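PDB 1U84: hypothetical protein from Geobacillus stearothermophilus, which is of unknown function but forms a small, single-chain, all-helical protein of the DUF1871 family. Local coordinates for residues Q7-L12 with L79-A84; G18-F23 with S56-A61; D28-E33 with F60-P65. All blocks are in the same frame, centred on the assembly; numbering follows the deposited sequence.

The chain is built from helices 8-20, 31-41, 47-62 and 68-85. Contact 1 joins the first helix to the last and so brings the two ends of the chain together. Contacts 2 and 3 fall between these ends in sequence. Their centres lie about 19 and 21 Å from that of contact 1, beyond the middle of the molecule. Contacts 2 and 3 are neighbours, with centres about 4 Å apart. Both use the end of helix 47-62: contact 2 with the end of helix 8-20, contact 3 with the start of helix 31-41. Y30 of contact 3 is hydrogen-bonded to D21 and F23 of contact 2. Helix 8-20 thus takes part in packing at both ends.

Contact 1: residues Q7-L12 with L79-A84; sequences QQLNRL and LELKQA
L9 and L12 meet L81 where helix 8-20 and helix 68-85 pair in antiparallel fashion. This is the pair of first and last helices of the all-helical DUF1871 fold. The short segments run at 168° to each other, and their axes come within 10.7 Å. No hydrogen bond crosses between them, and leucine side chains carry the contact. L9 and L12 lie one turn apart on the same side of helix 8-20, and L81 reaches both. L81 has CG anti to its own backbone N (chi1 178°), which carries the branch point out from helix 68-85 to L9 and L12. L9 and L81 slide past each other in opposite directions, each with an extended first torsion. The L9 branch that touches L81 is CD1, which presses on L81 CG at 3.4 Å. That is tighter than usual van der Waals contact. L9 CD1 also lies 3.8 Å from both L81 CD1 and L81 CD2, and so meets L81 at the fork and not at a single methyl. L12 crosses L81 at about a right angle. Its CG sits 3.8 Å from L81 CD2. Elsewhere L81 touches L13 and W16, which extends its apolar surroundings along helix 8-20. K82 plays a different part, through its backbone. Its CA lies 4.3 Å from L9 CD2, while its extended side chain leads away from helix 8-20. K82 NZ is hydrogen-bonded to V41 O and forms a salt bridge with E45, so the buried lysine has its polar end satisfied beyond the leucine contact. One turn along from L9, the methyls L12 CD2 and L81 CD2 meet at 3.7 Å.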
ATOM      1  N   GLN A   7     -12.466  11.729   4.978  1.00 24.19           N
ATOM      2  CA  GLN A   7     -11.309  10.865   5.222  1.00 21.51           C
ATOM      3  C   GLN A   7     -11.679   9.385   5.281  1.00 20.30           C
ATOM      4  O   GLN A   7     -10.822   8.551   5.539  1.00 19.07           O
ATOM      5  CB  GLN A   7     -10.574  11.275   6.494  1.00 21.17           C
ATOM      6  CG  GLN A   7      -9.880  12.635   6.388  1.00 22.49           C
ATOM      7  CD  GLN A   7      -8.971  12.743   5.169  1.00 21.99           C
ATOM      8  OE1 GLN A   7      -9.246  13.509   4.247  1.00 25.11           O
ATOM      9  NE2 GLN A   7      -7.903  11.976   5.157  1.00 22.16           N
ATOM     10  N   GLN A   8     -12.954   9.086   5.038  1.00 19.39           N
ATOM     11  CA  GLN A   8     -13.477   7.712   5.048  1.00 18.28           C
ATOM     12  C   GLN A   8     -12.705   6.790   4.089  1.00 16.43           C
ATOM     13  O   GLN A   8     -12.265   5.696   4.495  1.00 14.81           O
ATOM     14  CB  GLN A   8     -14.981   7.724   4.732  1.00 19.95           C
ATOM     15  CG  GLN A   8     -15.334   8.418   3.417  1.00 24.84           C
ATOM     16  CD  GLN A   8     -16.474   9.411   3.537  1.00 29.07           C
ATOM     17  OE1 GLN A   8     -16.504  10.233   4.455  1.00 32.57           O
ATOM     18  NE2 GLN A   8     -17.396   9.364   2.586  1.00 31.70           N
ATOM     19  N   LEU A   9     -12.532   7.233   2.842  1.00 14.39           N
ATOM     20  CA  LEU A   9     -11.744   6.471   1.870  1.00 13.77           C
ATOM     21  C   LEU A   9     -10.314   6.264   2.383  1.00 11.74           C
ATOM     22  O   LEU A   9      -9.792   5.164   2.358  1.00 12.12           O
ATOM     23  CB  LEU A   9     -11.709   7.150   0.496  1.00 13.71           C
ATOM     24  CG  LEU A   9     -10.898   6.390  -0.559  1.00 15.55           C
ATOM     25  CD1 LEU A   9     -11.485   5.014  -0.797  1.00 15.63           C
ATOM     26  CD2 LEU A   9     -10.788   7.203  -1.851  1.00 15.43           C
ATOM     27  N   ASN A  10      -9.684   7.331   2.854  1.00 10.74           N
ATOM     28  CA  ASN A  10      -8.323   7.173   3.341  1.00  9.11           C
ATOM     29  C   ASN A  10      -8.204   6.204   4.497  1.00  9.22           C
ATOM     30  O   ASN A  10      -7.266   5.415   4.525  1.00  9.59           O
ATOM     31  CB  ASN A  10      -7.714   8.538   3.677  1.00  9.47           C
ATOM     32  CG  ASN A  10      -7.466   9.371   2.422  1.00  9.28           C
ATOM     33  OD1 ASN A  10      -7.387   8.822   1.326  1.00 11.05           O
ATOM     34  ND2 ASN A  10      -7.404  10.691   2.577  1.00 11.94           N
ATOM     35  N   ARG A  11      -9.144   6.249   5.433  1.00 10.81           N
ATOM     36  CA  ARG A  11      -9.066   5.315   6.572  1.00 11.95           C
ATOM     37  C   ARG A  11      -9.137   3.874   6.071  1.00 12.08           C
ATOM     38  O   ARG A  11      -8.408   2.992   6.572  1.00 10.78           O
ATOM     39  CB  ARG A  11     -10.140   5.614   7.640  1.00 12.53           C
ATOM     40  CG  ARG A  11      -9.843   6.867   8.452  1.00 15.34           C
ATOM     41  CD  ARG A  11     -10.817   7.018   9.649  1.00 17.06           C
ATOM     42  NE  ARG A  11     -12.229   6.920   9.273  1.00 22.94           N
ATOM     43  CZ  ARG A  11     -13.010   7.954   8.958  1.00 25.72           C
ATOM     44  NH1 ARG A  11     -12.526   9.194   8.960  1.00 24.60           N
ATOM     45  NH2 ARG A  11     -14.290   7.746   8.635  1.00 28.16           N
ATOM     46  N   LEU A  12     -10.008   3.638   5.088  1.00 11.74           N
ATOM     47  CA  LEU A  12     -10.168   2.293   4.517  1.00 11.58           C
ATOM     48  C   LEU A  12      -8.891   1.847   3.805  1.00 10.79           C
ATOM     49  O   LEU A  12      -8.399   0.724   4.007  1.00 10.21           O
ATOM     50  CB  LEU A  12     -11.359   2.262   3.560  1.00 12.41           C
ATOM     51  CG  LEU A  12     -11.862   0.883   3.173  1.00 16.90           C
ATOM     52  CD1 LEU A  12     -12.097   0.017   4.421  1.00 18.32           C
ATOM     53  CD2 LEU A  12     -13.135   1.090   2.389  1.00 18.09           C
ATOM     54  N   LEU A  79      -5.931   0.715  -5.883  1.00  9.79           N
ATOM     55  CA  LEU A  79      -6.413   1.566  -6.963  1.00 10.00           C
ATOM     56  C   LEU A  79      -7.853   1.221  -7.334  1.00 11.17           C
ATOM     57  O   LEU A  79      -8.616   2.123  -7.721  1.00 12.16           O
ATOM     58  CB  LEU A  79      -5.500   1.453  -8.192  1.00 10.97           C
ATOM     59  CG  LEU A  79      -4.142   2.146  -8.008  1.00  9.35           C
ATOM     60  CD1 LEU A  79      -3.137   1.825  -9.128  1.00 12.83           C
ATOM     61  CD2 LEU A  79      -4.294   3.653  -7.858  1.00 10.39           C
ATOM     62  N   GLU A  80      -8.236  -0.056  -7.188  1.00 12.37           N
ATOM     63  CA  GLU A  80      -9.658  -0.448  -7.378  1.00 14.52           C
ATOM     64  C   GLU A  80     -10.567   0.297  -6.418  1.00 15.04           C
ATOM     65  O   GLU A  80     -11.611   0.851  -6.830  1.00 15.95           O
ATOM     66  CB  GLU A  80      -9.866  -1.942  -7.187  1.00 15.20           C
ATOM     67  CG  GLU A  80      -9.396  -2.735  -8.359  1.00 19.75           C
ATOM     68  CD  GLU A  80      -9.346  -4.203  -8.051  1.00 25.66           C
ATOM     69  OE1 GLU A  80      -9.941  -4.623  -7.013  1.00 27.25           O
ATOM     70  OE2 GLU A  80      -8.711  -4.928  -8.850  1.00 29.78           O
ATOM     71  N   LEU A  81     -10.156   0.376  -5.155  1.00 14.38           N
ATOM     72  CA  LEU A  81     -10.923   1.158  -4.177  1.00 15.35           C
ATOM     73  C   LEU A  81     -10.937   2.652  -4.482  1.00 15.38           C
ATOM     74  O   LEU A  81     -11.983   3.283  -4.425  1.00 15.61           O
ATOM     75  CB  LEU A  81     -10.425   0.907  -2.759  1.00 15.24           C
ATOM     76  CG  LEU A  81     -11.143   1.722  -1.675  1.00 18.14           C
ATOM     77  CD1 LEU A  81     -12.652   1.534  -1.707  1.00 21.41           C
ATOM     78  CD2 LEU A  81     -10.572   1.399  -0.313  1.00 18.74           C
ATOM     79  N   LYS A  82      -9.774   3.225  -4.781  1.00 13.91           N
ATOM     80  CA  LYS A  82      -9.680   4.627  -5.162  1.00 14.34           C
ATOM     81  C   LYS A  82     -10.617   4.935  -6.349  1.00 15.14           C
ATOM     82  O   LYS A  82     -11.342   5.945  -6.352  1.00 15.22           O
ATOM     83  CB  LYS A  82      -8.220   4.983  -5.505  1.00 13.67           C
ATOM     84  CG  LYS A  82      -7.964   6.457  -5.862  1.00 13.08           C
ATOM     85  CD  LYS A  82      -6.672   6.545  -6.644  1.00 12.81           C
ATOM     86  CE  LYS A  82      -6.186   7.964  -6.708  1.00 13.08           C
ATOM     87  NZ  LYS A  82      -5.029   8.030  -7.636  1.00 12.60           N
ATOM     88  N   GLN A  83     -10.608   4.060  -7.343  1.00 16.68           N
ATOM     89  CA  GLN A  83     -11.423   4.282  -8.540  1.00 18.72           C
ATOM     90  C   GLN A  83     -12.915   4.129  -8.220  1.00 19.99           C
ATOM     91  O   GLN A  83     -13.744   4.924  -8.692  1.00 20.18           O
ATOM     92  CB  GLN A  83     -10.980   3.342  -9.665  1.00 19.11           C
ATOM     93  CG  GLN A  83      -9.640   3.744 -10.282  1.00 21.16           C
ATOM     94  CD  GLN A  83      -8.876   2.573 -10.908  1.00 23.19           C
ATOM     95  OE1 GLN A  83      -9.428   1.485 -11.127  1.00 27.90           O
ATOM     96  NE2 GLN A  83      -7.587   2.790 -11.179  1.00 25.52           N
ATOM     97  N   ALA A  84     -13.241   3.134  -7.402  1.00 21.68           N
ATOM     98  CA  ALA A  84     -14.630   2.878  -7.011  1.00 23.50           C
ATOM     99  C   ALA A  84     -15.236   4.068  -6.266  1.00 25.47           C
ATOM    100  O   ALA A  84     -16.457   4.288  -6.330  1.00 25.50           O
ATOM    101  CB  ALA A  84     -14.738   1.616  -6.196  1.00 23.50           C
TER

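Contact 2: residues G18-F23 with S56-A61; sequences GAWDPF and SIYEFA
W20 and Y58 form a T-shaped (edge-to-face) pair, with the edge of the indole turned to the face of the phenol ring. The planes stand at 85°, and the centroid of the W20 six-membered ring is 5.0 Å from that of Y58. W20 CZ3 and CE3 do the touching. CZ3 sits 3.6 Å above the Y58 ring plane, over the centre, and so meets all six ring carbons. W20 CE3 lies 3.8 Å from Y58 CZ, near the hydroxyl. The first torsion of W20 sets this up: CG is anti to the backbone N (chi1 -167°), which brings the CZ3 edge onto Y58. P22 comes to Y58 obliquely and crosses it at about a right angle, with P22 CG 3.8 Å from Y58 CE2. The same CG also lies over one face of the W20 ring, near its rim, so the proline packs against both aromatics. In the all-helical fold these residues join the end of helix 8-20 to helix 47-62. D21, just before P22, is the first residue to leave helical backbone angles, with a positive phi. Helix 68-85 adds to the surroundings of W20 through H70, C71 and L74. The H70 ring meets the indole with planes at about 20°. A water adds a polar link. It is 2.7 Å from Y58 OH, and it accepts a weak hydrogen bond from D21 N at 3.3 Å.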
ATOM      1  N   GLY A  18      -2.365  -1.731   6.155  1.00  8.85           N
ATOM      2  CA  GLY A  18      -1.886  -2.356   7.416  1.00 10.21           C
ATOM      3  C   GLY A  18      -2.186  -3.846   7.392  1.00 11.30           C
ATOM      4  O   GLY A  18      -1.320  -4.706   7.725  1.00 11.65           O
ATOM      5  N   ALA A  19      -3.413  -4.159   6.973  1.00 10.79           N
ATOM      6  CA  ALA A  19      -3.875  -5.556   6.953  1.00 12.49           C
ATOM      7  C   ALA A  19      -3.096  -6.468   6.021  1.00 11.93           C
ATOM      8  O   ALA A  19      -3.026  -7.700   6.254  1.00 13.86           O
ATOM      9  CB  ALA A  19      -5.361  -5.631   6.659  1.00 13.81           C
ATOM     10  N   TRP A  20      -2.489  -5.894   4.985  1.00 11.39           N
ATOM     11  CA  TRP A  20      -1.601  -6.623   4.076  1.00 10.54           C
ATOM     12  C   TRP A  20      -0.576  -7.477   4.855  1.00 11.28           C
ATOM     13  O   TRP A  20      -0.356  -8.659   4.538  1.00 11.89           O
ATOM     14  CB  TRP A  20      -0.880  -5.631   3.167  1.00 11.19           C
ATOM     15  CG  TRP A  20      -0.183  -6.226   1.996  1.00 10.10           C
ATOM     16  CD1 TRP A  20      -0.659  -7.189   1.126  1.00 12.35           C
ATOM     17  CD2 TRP A  20       1.084  -5.839   1.512  1.00  9.51           C
ATOM     18  NE1 TRP A  20       0.261  -7.433   0.144  1.00  9.37           N
ATOM     19  CE2 TRP A  20       1.340  -6.595   0.338  1.00 10.51           C
ATOM     20  CE3 TRP A  20       2.035  -4.886   1.931  1.00  8.51           C
ATOM     21  CZ2 TRP A  20       2.523  -6.457  -0.382  1.00 10.12           C
ATOM     22  CZ3 TRP A  20       3.211  -4.748   1.206  1.00 10.69           C
ATOM     23  CH2 TRP A  20       3.441  -5.523   0.049  1.00 12.20           C
ATOM     24  N   ASP A  21      -0.003  -6.873   5.899  1.00 10.40           N
ATOM     25  CA  ASP A  21       0.837  -7.585   6.884  1.00 11.26           C
ATOM     26  C   ASP A  21       1.759  -8.646   6.239  1.00 11.29           C
ATOM     27  O   ASP A  21       1.674  -9.857   6.554  1.00 12.02           O
ATOM     28  CB  ASP A  21      -0.031  -8.174   8.015  1.00 11.94           C
ATOM     29  CG  ASP A  21       0.801  -8.677   9.198  1.00 13.27           C
ATOM     30  OD1 ASP A  21       2.033  -8.428   9.235  1.00 12.07           O
ATOM     31  OD2 ASP A  21       0.210  -9.335  10.091  1.00 16.82           O
ATOM     32  N   PRO A  22       2.661  -8.221   5.348  1.00 11.18           N
ATOM     33  CA  PRO A  22       3.520  -9.150   4.605  1.00 12.08           C
ATOM     34  C   PRO A  22       4.488  -9.938   5.469  1.00 13.04           C
ATOM     35  O   PRO A  22       4.945 -10.993   5.046  1.00 14.49           O
ATOM     36  CB  PRO A  22       4.313  -8.237   3.679  1.00 13.56           C
ATOM     37  CG  PRO A  22       4.285  -6.896   4.377  1.00 10.84           C
ATOM     38  CD  PRO A  22       2.916  -6.819   4.941  1.00  9.89           C
ATOM     39  N   PHE A  23       4.767  -9.458   6.680  1.00 12.29           N
ATOM     40  CA  PHE A  23       5.757 -10.159   7.513  1.00 12.44           C
ATOM     41  C   PHE A  23       5.155 -10.764   8.788  1.00 11.88           C
ATOM     42  O   PHE A  23       5.886 -11.183   9.694  1.00 12.02           O
ATOM     43  CB  PHE A  23       6.933  -9.222   7.803  1.00 12.58           C
ATOM     44  CG  PHE A  23       7.663  -8.792   6.567  1.00 12.16           C
ATOM     45  CD1 PHE A  23       8.209  -9.748   5.704  1.00 15.15           C
ATOM     46  CD2 PHE A  23       7.770  -7.442   6.236  1.00 11.56           C
ATOM     47  CE1 PHE A  23       8.889  -9.354   4.531  1.00 16.84           C
ATOM     48  CE2 PHE A  23       8.434  -7.036   5.060  1.00 12.95           C
ATOM     49  CZ  PHE A  23       8.976  -8.004   4.206  1.00 14.37           C
ATOM     50  N   SER A  56       9.568  -0.294  -2.721  1.00  9.42           N
ATOM     51  CA  SER A  56      10.653   0.543  -2.167  1.00 10.24           C
ATOM     52  C   SER A  56      10.427   0.927  -0.711  1.00  9.76           C
ATOM     53  O   SER A  56      11.361   0.880   0.126  1.00 10.56           O
ATOM     54  CB  SER A  56      10.865   1.790  -3.034  1.00 11.23           C
ATOM     55  OG  SER A  56      11.175   1.409  -4.370  1.00 16.11           O
ATOM     56  N   ILE A  57       9.183   1.319  -0.413  1.00  9.60           N
ATOM     57  CA  ILE A  57       8.769   1.701   0.948  1.00  9.15           C
ATOM     58  C   ILE A  57       9.065   0.553   1.926  1.00  9.05           C
ATOM     59  O   ILE A  57       9.648   0.754   3.011  1.00 10.33           O
ATOM     60  CB  ILE A  57       7.249   2.116   0.978  1.00  8.83           C
ATOM     61  CG1 ILE A  57       7.062   3.480   0.289  1.00  9.22           C
ATOM     62  CG2 ILE A  57       6.750   2.131   2.431  1.00  9.38           C
ATOM     63  CD1 ILE A  57       5.645   3.795  -0.108  1.00 10.15           C
ATOM     64  N   TYR A  58       8.667  -0.658   1.540  1.00  8.04           N
ATOM     65  CA  TYR A  58       8.787  -1.801   2.451  1.00  8.30           C
ATOM     66  C   TYR A  58      10.206  -2.330   2.465  1.00  9.62           C
ATOM     67  O   TYR A  58      10.646  -2.808   3.517  1.00  9.77           O
ATOM     68  CB  TYR A  58       7.759  -2.912   2.118  1.00  8.32           C
ATOM     69  CG  TYR A  58       6.405  -2.638   2.708  1.00  7.39           C
ATOM     70  CD1 TYR A  58       5.575  -1.633   2.186  1.00  7.44           C
ATOM     71  CD2 TYR A  58       5.927  -3.390   3.772  1.00  8.55           C
ATOM     72  CE1 TYR A  58       4.335  -1.364   2.750  1.00  7.60           C
ATOM     73  CE2 TYR A  58       4.664  -3.147   4.330  1.00  6.54           C
ATOM     74  CZ  TYR A  58       3.867  -2.116   3.807  1.00  5.86           C
ATOM     75  OH  TYR A  58       2.625  -1.831   4.357  1.00  9.24           O
ATOM     76  N   GLU A  59      10.927  -2.212   1.346  1.00 10.88           N
ATOM     77  CA  GLU A  59      12.343  -2.603   1.361  1.00 12.75           C
ATOM     78  C   GLU A  59      13.148  -1.667   2.289  1.00 12.60           C
ATOM     79  O   GLU A  59      14.015  -2.133   3.035  1.00 13.88           O
ATOM     80  CB  GLU A  59      12.947  -2.624  -0.029  1.00 13.80           C
ATOM     81  CG  GLU A  59      14.348  -3.198   0.022  1.00 18.33           C
ATOM     82  CD  GLU A  59      14.970  -3.358  -1.336  1.00 24.45           C
ATOM     83  OE1 GLU A  59      14.343  -2.950  -2.347  1.00 27.45           O
ATOM     84  OE2 GLU A  59      16.106  -3.894  -1.389  1.00 28.94           O
ATOM     85  N   PHE A  60      12.867  -0.361   2.252  1.00 12.82           N
ATOM     86  CA  PHE A  60      13.552   0.547   3.177  1.00 13.44           C
ATOM     87  C   PHE A  60      13.234   0.144   4.614  1.00 12.85           C
ATOM     88  O   PHE A  60      14.139   0.102   5.482  1.00 13.11           O
ATOM     89  CB  PHE A  60      13.163   2.012   3.012  1.00 14.54           C
ATOM     90  CG  PHE A  60      13.756   2.892   4.075  1.00 15.26           C
ATOM     91  CD1 PHE A  60      15.114   3.185   4.048  1.00 17.25           C
ATOM     92  CD2 PHE A  60      12.989   3.366   5.132  1.00 16.97           C
ATOM     93  CE1 PHE A  60      15.706   3.982   5.045  1.00 18.58           C
ATOM     94  CE2 PHE A  60      13.568   4.175   6.143  1.00 17.16           C
ATOM     95  CZ  PHE A  60      14.931   4.471   6.085  1.00 18.93           C
ATOM     96  N   ALA A  61      11.953  -0.112   4.871  1.00 10.71           N
ATOM     97  CA  ALA A  61      11.477  -0.317   6.240  1.00  9.98           C
ATOM     98  C   ALA A  61      12.026  -1.584   6.871  1.00 10.29           C
ATOM     99  O   ALA A  61      12.249  -1.611   8.069  1.00 10.29           O
ATOM    100  CB  ALA A  61       9.952  -0.343   6.311  1.00  9.74           C
TER
HETATM  101  O   HOH W   1       1.450  -3.865   5.751  1.00  8.72           O

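Contact 3: residues D28-E33 with F60-P65; sequences DAYDVE and FAFDEP
Y30 and F62 meet ring rim to ring rim, and neither lies over the face of the other. Their planes make 61° and their centroids are 5.6 Å apart. The closest atoms are Y30 CE1 and F62 CZ, at 3.4 Å. F62 CE2 joins in, 3.6 Å from Y30 CE1, so the CE2–CZ bond of F62 bears on the CD1–CE1 bond of the tyrosine. On one face of Y30, near the rim, lies A29 CB. F62 has CG anti to its carbonyl carbon (chi1 -65°), which brings the CE2–CZ side of its ring against Y30. The ring of F23 also meets F62. This cluster joins the start of helix 31-41 to the end of helix 47-62 in the four-helix chain. Y30 holds the N-cap position of the first, and D63, with positive phi, ends the second. The Y30 hydroxyl points on to the loop after helix 8-20, where it is hydrogen-bonded to D21 OD1 and F23 N. A phenylalanine here would lack the hydroxyl, and would probably leave F23 N without this partner and the D21 carboxylate with one bond fewer. In the first turn of its helix, E33 bends at chi2 (70°) and runs alongside A61. A61 CB touches E33 CG at 3.6 Å and E33 OE2 at 3.4 Å.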
ATOM      1  N   ASP A  28      -0.955  -3.395  13.107  1.00 19.63           N
ATOM      2  CA  ASP A  28      -0.526  -2.142  13.751  1.00 18.91           C
ATOM      3  C   ASP A  28       0.956  -1.819  13.609  1.00 17.59           C
ATOM      4  O   ASP A  28       1.422  -0.764  14.053  1.00 18.91           O
ATOM      5  CB  ASP A  28      -0.870  -2.200  15.250  1.00 20.45           C
ATOM      6  CG  ASP A  28      -2.322  -1.957  15.516  1.00 22.34           C
ATOM      7  OD1 ASP A  28      -3.013  -1.441  14.619  1.00 26.58           O
ATOM      8  OD2 ASP A  28      -2.774  -2.267  16.638  1.00 28.82           O
ATOM      9  N   ALA A  29       1.720  -2.725  13.005  1.00 14.92           N
ATOM     10  CA  ALA A  29       3.157  -2.567  12.922  1.00 13.60           C
ATOM     11  C   ALA A  29       3.582  -1.672  11.751  1.00 11.92           C
ATOM     12  O   ALA A  29       4.785  -1.448  11.544  1.00 11.10           O
ATOM     13  CB  ALA A  29       3.837  -3.949  12.799  1.00 13.77           C
ATOM     14  N   TYR A  30       2.607  -1.212  10.960  1.00 10.21           N
ATOM     15  CA  TYR A  30       2.942  -0.581   9.656  1.00  8.70           C
ATOM     16  C   TYR A  30       2.416   0.819   9.448  1.00  9.37           C
ATOM     17  O   TYR A  30       2.261   1.259   8.304  1.00 10.23           O
ATOM     18  CB  TYR A  30       2.416  -1.450   8.503  1.00  8.70           C
ATOM     19  CG  TYR A  30       2.885  -2.899   8.497  1.00  7.45           C
ATOM     20  CD1 TYR A  30       4.060  -3.273   7.838  1.00  7.38           C
ATOM     21  CD2 TYR A  30       2.091  -3.895   9.086  1.00  8.95           C
ATOM     22  CE1 TYR A  30       4.473  -4.607   7.817  1.00  7.97           C
ATOM     23  CE2 TYR A  30       2.491  -5.242   9.069  1.00  9.22           C
ATOM     24  CZ  TYR A  30       3.637  -5.590   8.396  1.00  8.13           C
ATOM     25  OH  TYR A  30       4.000  -6.911   8.373  1.00  9.99           O
ATOM     26  N   ASP A  31       2.133   1.549  10.526  1.00  9.28           N
ATOM     27  CA  ASP A  31       1.510   2.880  10.362  1.00 10.12           C
ATOM     28  C   ASP A  31       2.338   3.827   9.506  1.00  9.72           C
ATOM     29  O   ASP A  31       1.777   4.604   8.704  1.00  8.74           O
ATOM     30  CB  ASP A  31       1.239   3.536  11.725  1.00 10.82           C
ATOM     31  CG  ASP A  31       0.181   2.813  12.530  1.00 14.68           C
ATOM     32  OD1 ASP A  31      -0.574   1.976  11.977  1.00 14.96           O
ATOM     33  OD2 ASP A  31       0.095   3.113  13.732  1.00 20.81           O
ATOM     34  N   VAL A  32       3.658   3.770   9.645  1.00  8.58           N
ATOM     35  CA  VAL A  32       4.557   4.667   8.891  1.00  8.55           C
ATOM     36  C   VAL A  32       4.478   4.304   7.389  1.00  7.75           C
ATOM     37  O   VAL A  32       4.270   5.165   6.519  1.00  7.85           O
ATOM     38  CB  VAL A  32       5.977   4.540   9.428  1.00  9.53           C
ATOM     39  CG1 VAL A  32       6.983   5.252   8.524  1.00  7.85           C
ATOM     40  CG2 VAL A  32       6.018   5.100  10.847  1.00  6.66           C
ATOM     41  N   GLU A  33       4.603   3.003   7.118  1.00  7.52           N
ATOM     42  CA  GLU A  33       4.622   2.522   5.747  1.00  7.86           C
ATOM     43  C   GLU A  33       3.258   2.715   5.088  1.00  8.21           C
ATOM     44  O   GLU A  33       3.195   3.109   3.900  1.00  7.74           O
ATOM     45  CB  GLU A  33       5.051   1.048   5.734  1.00  8.20           C
ATOM     46  CG  GLU A  33       6.498   0.824   6.223  1.00  9.17           C
ATOM     47  CD  GLU A  33       6.688   1.071   7.699  1.00 10.07           C
ATOM     48  OE1 GLU A  33       5.773   0.753   8.491  1.00  8.09           O
ATOM     49  OE2 GLU A  33       7.764   1.578   8.077  1.00 13.61           O
ATOM     50  N   PHE A  60      12.867  -0.361   2.252  1.00 12.82           N
ATOM     51  CA  PHE A  60      13.552   0.547   3.177  1.00 13.44           C
ATOM     52  C   PHE A  60      13.234   0.144   4.614  1.00 12.85           C
ATOM     53  O   PHE A  60      14.139   0.102   5.482  1.00 13.11           O
ATOM     54  CB  PHE A  60      13.163   2.012   3.012  1.00 14.54           C
ATOM     55  CG  PHE A  60      13.756   2.892   4.075  1.00 15.26           C
ATOM     56  CD1 PHE A  60      15.114   3.185   4.048  1.00 17.25           C
ATOM     57  CD2 PHE A  60      12.989   3.366   5.132  1.00 16.97           C
ATOM     58  CE1 PHE A  60      15.706   3.982   5.045  1.00 18.58           C
ATOM     59  CE2 PHE A  60      13.568   4.175   6.143  1.00 17.16           C
ATOM     60  CZ  PHE A  60      14.931   4.471   6.085  1.00 18.93           C
ATOM     61  N   ALA A  61      11.953  -0.112   4.871  1.00 10.71           N
ATOM     62  CA  ALA A  61      11.477  -0.317   6.240  1.00  9.98           C
ATOM     63  C   ALA A  61      12.026  -1.584   6.871  1.00 10.29           C
ATOM     64  O   ALA A  61      12.249  -1.611   8.069  1.00 10.29           O
ATOM     65  CB  ALA A  61       9.952  -0.343   6.311  1.00  9.74           C
ATOM     66  N   PHE A  62      12.158  -2.633   6.063  1.00 11.28           N
ATOM     67  CA  PHE A  62      12.431  -3.977   6.591  1.00 11.92           C
ATOM     68  C   PHE A  62      13.697  -4.633   6.101  1.00 13.69           C
ATOM     69  O   PHE A  62      14.034  -5.717   6.562  1.00 13.55           O
ATOM     70  CB  PHE A  62      11.237  -4.911   6.333  1.00 11.87           C
ATOM     71  CG  PHE A  62       9.990  -4.500   7.081  1.00  9.64           C
ATOM     72  CD1 PHE A  62       9.873  -4.705   8.438  1.00 10.66           C
ATOM     73  CD2 PHE A  62       8.964  -3.815   6.425  1.00  9.88           C
ATOM     74  CE1 PHE A  62       8.721  -4.288   9.130  1.00  8.37           C
ATOM     75  CE2 PHE A  62       7.801  -3.434   7.100  1.00 12.40           C
ATOM     76  CZ  PHE A  62       7.692  -3.630   8.457  1.00  9.01           C
ATOM     77  N   ASP A  63      14.413  -3.962   5.206  1.00 15.31           N
ATOM     78  CA  ASP A  63      15.666  -4.485   4.637  1.00 18.72           C
ATOM     79  C   ASP A  63      15.430  -5.861   4.014  1.00 20.13           C
ATOM     80  O   ASP A  63      16.162  -6.819   4.247  1.00 22.30           O
ATOM     81  CB  ASP A  63      16.793  -4.456   5.687  1.00 19.11           C
ATOM     82  CG  ASP A  63      17.215  -3.023   6.038  1.00 21.51           C
ATOM     83  OD1 ASP A  63      17.364  -2.198   5.114  1.00 26.58           O
ATOM     84  OD2 ASP A  63      17.421  -2.706   7.228  1.00 25.99           O
ATOM     85  N   GLU A  64      14.344  -5.928   3.254  1.00 21.38           N
ATOM     86  CA  GLU A  64      13.876  -7.139   2.588  1.00 23.63           C
ATOM     87  C   GLU A  64      13.008  -6.710   1.413  1.00 22.78           C
ATOM     88  O   GLU A  64      12.074  -5.935   1.597  1.00 23.54           O
ATOM     89  CB  GLU A  64      13.028  -7.966   3.550  1.00 23.82           C
ATOM     90  CG  GLU A  64      13.816  -8.976   4.349  1.00 28.94           C
ATOM     91  CD  GLU A  64      13.000  -9.567   5.461  1.00 32.30           C
ATOM     92  OE1 GLU A  64      11.763  -9.402   5.431  1.00 37.14           O
ATOM     93  OE2 GLU A  64      13.575 -10.190   6.371  1.00 34.67           O
ATOM     94  N   PRO A  65      13.317  -7.199   0.199  1.00 22.40           N
ATOM     95  CA  PRO A  65      12.475  -6.866  -0.948  1.00 21.82           C
ATOM     96  C   PRO A  65      11.276  -7.823  -1.059  1.00 20.07           C
ATOM     97  O   PRO A  65      11.462  -9.047  -1.182  1.00 21.73           O
ATOM     98  CB  PRO A  65      13.437  -7.033  -2.133  1.00 22.46           C
ATOM     99  CG  PRO A  65      14.328  -8.181  -1.692  1.00 22.31           C
ATOM    100  CD  PRO A  65      14.479  -8.030  -0.179  1.00 22.72           C
TER